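Local atomic coordinates of annexin A8 (Homo sapiens, PDB entry 1W3W), a protein that binds calcium and acidic phospholipids as an annexin and acts as an anticoagulant, indirectly inhibiting the thromboplastin-specific complex of blood coagulation. Residues 25-30 / 57-62; 260-265 / 278-283; 302-307 / 318-323. All coordinates share one frame; numbering follows the deposited sequence.

Interaction 1 of 3, residues 25-30 / 57-62; sequences PDAETL and QQIAKS
S62 OG is hydrogen-bonded to D24 OD1 and to Q66 NE2, and the hydroxyl so held lies 3.6 Å from A27 CB. Two polar partners thus fix a group whose neighbour across the contact is a methyl. The segments belong to helices 24-34 and 53-67 of the first annexin repeat, where the long third helix runs across the ends of the four-helix bundle; the axes of the two segments cross at -68° with a closest approach of 8.5 Å. Small A27 lets the backbones come together, its CA being 5.4 Å from that of I59. I59 divides its two branches between D26 and L30. With CG1 beside its own backbone N (chi1 -69°), the long arm swings to D26, where CD1 lies 3.6 Å from D26 CB and 3.7 Å from D26 OD1. The other arm, CG2, meets L30 CD1 at 3.8 Å, the two side chains crossing almost perpendicularly. The D26 carboxylate forms a salt bridge to R51, while L71 of helix 71-78 touches both I59 and L30. No hydrogen bond links the two segments directly, so their fit depends on close methyl and methylene contacts, with the buried polar groups of D26 and S62 satisfied by residues outside them.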
# COMPACT_ATOMS: atom_id res chain seq x y z
N PRO A 25 2.63 -8.12 30.63
CA PRO A 25 4.07 -8.41 30.62
C PRO A 25 4.81 -7.77 29.45
O PRO A 25 5.90 -7.26 29.64
CB PRO A 25 4.14 -9.94 30.50
CG PRO A 25 2.81 -10.44 30.94
CD PRO A 25 1.82 -9.36 30.62
N ASP A 26 4.22 -7.80 28.26
CA ASP A 26 4.83 -7.15 27.10
C ASP A 26 4.98 -5.64 27.32
O ASP A 26 5.99 -5.05 26.97
CB ASP A 26 4.00 -7.42 25.84
CG ASP A 26 4.21 -8.82 25.28
OD1 ASP A 26 3.32 -9.31 24.57
OD2 ASP A 26 5.24 -9.50 25.47
N ALA A 27 3.96 -5.01 27.88
CA ALA A 27 4.02 -3.58 28.20
C ALA A 27 5.17 -3.33 29.16
O ALA A 27 5.92 -2.38 28.99
CB ALA A 27 2.69 -3.10 28.80
N GLU A 28 5.32 -4.19 30.15
CA GLU A 28 6.42 -4.08 31.10
C GLU A 28 7.79 -4.28 30.45
O GLU A 28 8.74 -3.58 30.79
CB GLU A 28 6.25 -5.06 32.26
CG GLU A 28 7.09 -4.69 33.47
CD GLU A 28 6.99 -5.70 34.58
OE1 GLU A 28 7.27 -6.89 34.32
OE2 GLU A 28 6.62 -5.32 35.71
N THR A 29 7.89 -5.20 29.51
CA THR A 29 9.13 -5.37 28.78
C THR A 29 9.51 -4.09 28.04
O THR A 29 10.66 -3.68 28.07
CB THR A 29 9.01 -6.51 27.79
OG1 THR A 29 8.80 -7.73 28.49
CG2 THR A 29 10.32 -6.73 27.05
N LEU A 30 8.55 -3.45 27.38
CA LEU A 30 8.83 -2.23 26.65
C LEU A 30 9.23 -1.08 27.59
O LEU A 30 10.14 -0.33 27.30
CB LEU A 30 7.63 -1.82 25.81
CG LEU A 30 7.24 -2.77 24.69
CD1 LEU A 30 5.97 -2.29 24.02
CD2 LEU A 30 8.37 -2.91 23.70
N GLN A 57 -2.18 -3.09 20.01
CA GLN A 57 -3.13 -2.10 20.52
C GLN A 57 -3.46 -2.37 21.99
O GLN A 57 -3.58 -1.44 22.80
CB GLN A 57 -4.42 -2.09 19.68
CG GLN A 57 -4.23 -1.86 18.16
CD GLN A 57 -3.32 -0.70 17.84
OE1 GLN A 57 -3.38 0.33 18.49
NE2 GLN A 57 -2.48 -0.87 16.83
N GLN A 58 -3.56 -3.65 22.35
CA GLN A 58 -3.77 -4.06 23.73
C GLN A 58 -2.56 -3.71 24.60
O GLN A 58 -2.70 -3.23 25.72
CB GLN A 58 -4.06 -5.56 23.82
CG GLN A 58 -5.32 -5.99 23.10
CD GLN A 58 -5.50 -7.51 23.12
OE1 GLN A 58 -5.28 -8.18 22.11
NE2 GLN A 58 -5.91 -8.05 24.26
N ILE A 59 -1.37 -3.96 24.06
CA ILE A 59 -0.12 -3.59 24.72
C ILE A 59 -0.06 -2.06 24.96
O ILE A 59 0.30 -1.62 26.04
CB ILE A 59 1.09 -4.09 23.92
CG1 ILE A 59 1.18 -5.62 23.98
CG2 ILE A 59 2.38 -3.52 24.48
CD1 ILE A 59 2.13 -6.21 22.98
N ALA A 60 -0.44 -1.28 23.96
CA ALA A 60 -0.45 0.18 24.09
C ALA A 60 -1.38 0.62 25.22
O ALA A 60 -1.01 1.49 26.03
CB ALA A 60 -0.85 0.84 22.77
N LYS A 61 -2.56 0.01 25.30
CA LYS A 61 -3.52 0.35 26.35
C LYS A 61 -3.01 -0.00 27.75
O LYS A 61 -3.13 0.78 28.69
CB LYS A 61 -4.86 -0.34 26.10
CG LYS A 61 -5.97 0.15 27.02
CD LYS A 61 -7.36 -0.24 26.50
CE LYS A 61 -8.32 -0.66 27.63
NZ LYS A 61 -9.63 0.07 27.56
N SER A 62 -2.42 -1.19 27.87
CA SER A 62 -1.83 -1.63 29.12
C SER A 62 -0.66 -0.74 29.53
O SER A 62 -0.50 -0.45 30.70
CB SER A 62 -1.36 -3.09 29.03
OG SER A 62 -0.62 -3.47 30.17

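Interaction 2 of 3, residues 260-265 / 278-283; sequences ERLYYA and RNIVSR
R261 and R278 bring their guanidinium groups together between the first two helices, 254-266 and 273-283, of the fourth annexin repeat. These run nearly antiparallel, 150° between directions and 10.4 Å between the axes of the two segments, and the turn joining them carries calcium ligands. The two chains bend at different places. R261 sends CG away from its backbone N and then folds at chi2 (70°), which sets the course of the chain out to the guanidinium; R278 stays extended through its first two torsions and bends only further out, at chi3. The end nitrogens, R261 NH2 and R278 NH2, are 4.0 Å apart, with R261 NH2 at the edge of the R278 group and the two planes inclined by 37°. E118 of helix 113-122 pairs with both, its OE1 taking R261 NE and its OE2 taking R278 NE, and E101 takes R278 NH1. The two cations are therefore gathered round carboxylates from the second repeat, and the contact belongs to the junction between repeats 2 and 4. On the same helix, R278 O accepts S282 N from one face and S282 OG, at 2.7 Å, from the other. Deeper in, L262 extends one methyl toward the partner helix: its CD2 packs 3.7 Å from N279 CB and 4.0 Å from I280 CG1.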
# COMPACT_ATOMS: atom_id res chain seq x y z
N GLU A 260 6.43 -6.46 -6.75
CA GLU A 260 7.12 -5.58 -7.70
C GLU A 260 7.38 -4.21 -7.08
O GLU A 260 8.41 -3.59 -7.34
CB GLU A 260 6.28 -5.44 -8.97
CG GLU A 260 6.93 -4.61 -10.07
CD GLU A 260 6.02 -4.47 -11.28
OE1 GLU A 260 5.80 -5.46 -11.99
OE2 GLU A 260 5.51 -3.36 -11.49
N ARG A 261 6.45 -3.76 -6.26
CA ARG A 261 6.61 -2.52 -5.54
C ARG A 261 7.80 -2.59 -4.59
O ARG A 261 8.60 -1.67 -4.51
CB ARG A 261 5.33 -2.25 -4.76
CG ARG A 261 5.18 -0.88 -4.38
CD ARG A 261 4.91 0.08 -5.53
NE ARG A 261 4.62 1.34 -4.90
CZ ARG A 261 5.11 2.52 -5.25
NH1 ARG A 261 5.89 2.66 -6.33
NH2 ARG A 261 4.78 3.57 -4.54
N LEU A 262 7.92 -3.71 -3.89
CA LEU A 262 9.02 -3.92 -2.96
C LEU A 262 10.36 -4.01 -3.70
O LEU A 262 11.33 -3.41 -3.28
CB LEU A 262 8.76 -5.17 -2.13
CG LEU A 262 7.62 -5.07 -1.12
CD1 LEU A 262 7.35 -6.43 -0.51
CD2 LEU A 262 7.98 -4.06 -0.05
N TYR A 263 10.38 -4.74 -4.81
CA TYR A 263 11.57 -4.86 -5.66
C TYR A 263 12.09 -3.51 -6.13
O TYR A 263 13.29 -3.23 -6.04
CB TYR A 263 11.26 -5.73 -6.88
CG TYR A 263 12.43 -5.92 -7.84
CD1 TYR A 263 13.48 -6.78 -7.52
CD2 TYR A 263 12.47 -5.24 -9.06
CE1 TYR A 263 14.55 -6.95 -8.40
CE2 TYR A 263 13.53 -5.41 -9.95
CZ TYR A 263 14.57 -6.27 -9.61
OH TYR A 263 15.61 -6.45 -10.47
N TYR A 264 11.20 -2.65 -6.61
CA TYR A 264 11.63 -1.36 -7.13
C TYR A 264 11.93 -0.34 -6.04
O TYR A 264 12.66 0.61 -6.28
CB TYR A 264 10.66 -0.83 -8.19
CG TYR A 264 10.85 -1.52 -9.53
CD1 TYR A 264 9.88 -2.39 -10.03
CD2 TYR A 264 12.01 -1.33 -10.28
CE1 TYR A 264 10.05 -3.04 -11.26
CE2 TYR A 264 12.20 -1.99 -11.51
CZ TYR A 264 11.20 -2.84 -11.99
OH TYR A 264 11.37 -3.49 -13.19
N ALA A 265 11.43 -0.56 -4.83
CA ALA A 265 11.85 0.21 -3.67
C ALA A 265 13.33 -0.01 -3.34
O ALA A 265 13.96 0.85 -2.74
CB ALA A 265 11.02 -0.17 -2.46
N ARG A 278 5.98 0.74 4.27
CA ARG A 278 4.53 0.77 4.14
C ARG A 278 3.96 -0.53 3.60
O ARG A 278 2.95 -1.03 4.09
CB ARG A 278 4.11 1.93 3.23
CG ARG A 278 2.61 2.13 3.11
CD ARG A 278 2.22 3.35 2.26
NE ARG A 278 2.88 3.30 0.96
CZ ARG A 278 3.94 4.02 0.60
NH1 ARG A 278 4.50 4.90 1.40
NH2 ARG A 278 4.47 3.84 -0.60
N ASN A 279 4.62 -1.09 2.60
CA ASN A 279 4.14 -2.31 1.99
C ASN A 279 4.34 -3.54 2.85
O ASN A 279 3.45 -4.39 2.92
CB ASN A 279 4.72 -2.46 0.59
CG ASN A 279 4.09 -1.50 -0.37
OD1 ASN A 279 4.64 -0.43 -0.67
ND2 ASN A 279 2.90 -1.82 -0.79
N ILE A 280 5.47 -3.63 3.55
CA ILE A 280 5.70 -4.75 4.46
C ILE A 280 4.74 -4.66 5.64
O ILE A 280 4.12 -5.65 6.01
CB ILE A 280 7.18 -4.82 4.92
CG1 ILE A 280 8.02 -5.38 3.76
CG2 ILE A 280 7.33 -5.70 6.16
CD1 ILE A 280 9.46 -5.55 4.06
N VAL A 281 4.60 -3.47 6.22
CA VAL A 281 3.76 -3.30 7.38
C VAL A 281 2.29 -3.54 7.06
O VAL A 281 1.63 -4.29 7.77
CB VAL A 281 3.96 -1.93 8.03
CG1 VAL A 281 2.88 -1.65 9.07
CG2 VAL A 281 5.36 -1.85 8.67
N SER A 282 1.79 -2.91 6.00
CA SER A 282 0.35 -2.95 5.67
C SER A 282 -0.09 -4.31 5.11
O SER A 282 -1.25 -4.68 5.26
CB SER A 282 -0.04 -1.78 4.74
OG SER A 282 0.46 -1.92 3.42
N ARG A 283 0.84 -5.08 4.54
CA ARG A 283 0.50 -6.41 4.02
C ARG A 283 0.87 -7.56 4.96
O ARG A 283 0.54 -8.70 4.69
CB ARG A 283 1.12 -6.62 2.64
CG ARG A 283 0.75 -5.52 1.63
CD ARG A 283 -0.74 -5.26 1.53
NE ARG A 283 -1.42 -6.40 0.95
CZ ARG A 283 -2.69 -6.40 0.57
NH1 ARG A 283 -3.45 -5.34 0.74
NH2 ARG A 283 -3.20 -7.48 -0.01

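Interaction 3 of 3, residues 302-307 / 318-323; sequences TLSSMI and ALLSLV
I307, V323 and L320 give up the most surface where the last two helices of the fourth annexin repeat, 303-310 and 313-323, pair as an antiparallel helical hairpin. The axes of the two segments lie 10.4 Å apart and run 175° from one another. I307 divides its branches between two turns of the partner helix. CG2, anti to the backbone N, sits 4.0 Å from L320 CD2 and 4.2 Å from L319 CB, whereas CG1 lies beside that nitrogen (chi1 -71°) and carries CD1 off at a wide angle to CG2, to within 3.9 Å of V323 CG2. I307 runs alongside L320 and V323 but with reversed direction, with terminal methyls making the contacts. V323 uses both methyls: besides CG2 on I307, its CG1 lies 3.5 Å from S304 OG. L320 lays CD2 against S304 CB at 3.9 Å. M266 and I280, from the first two helices of the repeat, also touch I307, and D310, at the end of its helix, is a calcium ligand. At the start of that helix T302 serves as N-cap, its OG1 accepting from S305 N. S304 OG is hydrogen-bonded to D326 OD1, beyond the hairpin, and accepts from a water (2.8 Å) that donates as well to L320 O (3.2 Å), bridging the two helices.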
# COMPACT_ATOMS: atom_id res chain seq x y z
N THR A 302 15.21 -14.20 -2.90
CA THR A 302 14.23 -13.92 -1.84
C THR A 302 14.14 -12.43 -1.50
O THR A 302 15.08 -11.67 -1.69
CB THR A 302 14.55 -14.70 -0.58
OG1 THR A 302 15.80 -14.24 -0.04
CG2 THR A 302 14.76 -16.21 -0.87
N LEU A 303 12.98 -12.03 -0.98
CA LEU A 303 12.75 -10.69 -0.46
C LEU A 303 13.81 -10.33 0.60
O LEU A 303 14.39 -9.25 0.58
CB LEU A 303 11.35 -10.63 0.15
CG LEU A 303 10.94 -9.30 0.80
CD1 LEU A 303 11.05 -8.18 -0.19
CD2 LEU A 303 9.52 -9.43 1.33
N SER A 304 14.05 -11.26 1.52
CA SER A 304 15.02 -11.06 2.61
C SER A 304 16.44 -10.79 2.12
O SER A 304 17.14 -9.98 2.71
CB SER A 304 15.01 -12.28 3.53
OG SER A 304 13.75 -12.38 4.15
N SER A 305 16.86 -11.42 1.02
CA SER A 305 18.21 -11.22 0.51
C SER A 305 18.40 -9.78 0.04
O SER A 305 19.48 -9.19 0.23
CB SER A 305 18.57 -12.23 -0.60
OG SER A 305 18.03 -11.85 -1.88
N MET A 306 17.36 -9.21 -0.56
CA MET A 306 17.43 -7.82 -0.98
C MET A 306 17.38 -6.87 0.19
O MET A 306 18.09 -5.86 0.22
CB MET A 306 16.35 -7.50 -2.03
CG MET A 306 16.86 -7.77 -3.42
SD MET A 306 15.74 -7.24 -4.67
CE MET A 306 16.31 -5.59 -4.92
N ILE A 307 16.56 -7.18 1.18
CA ILE A 307 16.52 -6.39 2.41
C ILE A 307 17.91 -6.40 3.10
O ILE A 307 18.38 -5.36 3.54
CB ILE A 307 15.42 -6.91 3.36
CG1 ILE A 307 14.03 -6.56 2.80
CG2 ILE A 307 15.59 -6.30 4.73
CD1 ILE A 307 12.89 -7.26 3.51
N ALA A 318 14.66 -5.58 12.42
CA ALA A 318 13.23 -5.49 12.61
C ALA A 318 12.49 -5.91 11.34
O ALA A 318 11.50 -6.62 11.41
CB ALA A 318 12.83 -4.06 13.01
N LEU A 319 12.95 -5.46 10.17
CA LEU A 319 12.30 -5.85 8.91
C LEU A 319 12.34 -7.36 8.72
O LEU A 319 11.34 -7.97 8.35
CB LEU A 319 12.93 -5.17 7.71
CG LEU A 319 12.57 -3.70 7.46
CD1 LEU A 319 13.44 -3.15 6.38
CD2 LEU A 319 11.12 -3.57 7.06
N LEU A 320 13.50 -7.95 9.00
CA LEU A 320 13.67 -9.39 8.82
C LEU A 320 12.83 -10.18 9.81
O LEU A 320 12.33 -11.23 9.48
CB LEU A 320 15.16 -9.78 8.92
CG LEU A 320 16.07 -9.27 7.80
CD1 LEU A 320 17.56 -9.60 8.08
CD2 LEU A 320 15.67 -9.87 6.46
N SER A 321 12.66 -9.66 11.03
CA SER A 321 11.82 -10.30 12.04
C SER A 321 10.36 -10.35 11.57
O SER A 321 9.68 -11.36 11.73
CB SER A 321 11.95 -9.58 13.38
OG SER A 321 11.24 -10.23 14.41
N LEU A 322 9.91 -9.26 10.95
CA LEU A 322 8.55 -9.16 10.40
C LEU A 322 8.33 -10.09 9.23
O LEU A 322 7.31 -10.76 9.15
CB LEU A 322 8.29 -7.73 9.90
CG LEU A 322 7.74 -6.73 10.89
CD1 LEU A 322 7.74 -5.37 10.23
CD2 LEU A 322 6.33 -7.13 11.34
N VAL A 323 9.30 -10.13 8.32
CA VAL A 323 9.21 -10.96 7.12
C VAL A 323 9.20 -12.44 7.50
O VAL A 323 8.51 -13.24 6.88
CB VAL A 323 10.36 -10.64 6.14
CG1 VAL A 323 10.39 -11.62 4.97
CG2 VAL A 323 10.23 -9.21 5.61
O HOH W 1 13.66 -12.68 6.92

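How the interactions relate
All three contacts are buried helix pairs. Interaction 1 is peripheral, its centre about 27 Å from the centre of the chain, in repeat 1, and touches neither of the others. Interactions 2 and 3 share repeat 4, with centres about 11 Å apart, and meet through I280 CD1, which packs on I307, L319 and V323. Interaction 2 is the most central; interaction 3 is mostly aliphatic, and A318, L319 and L322 lean on helix 81-91 of repeat 1. The steep crossing of interaction 1 contrasts with the antiparallel pairing elsewhere, and its polar groups, like S304 of interaction 3, find partners in their own repeat region, whereas the arginines of interaction 2 pair with acids of repeat 2.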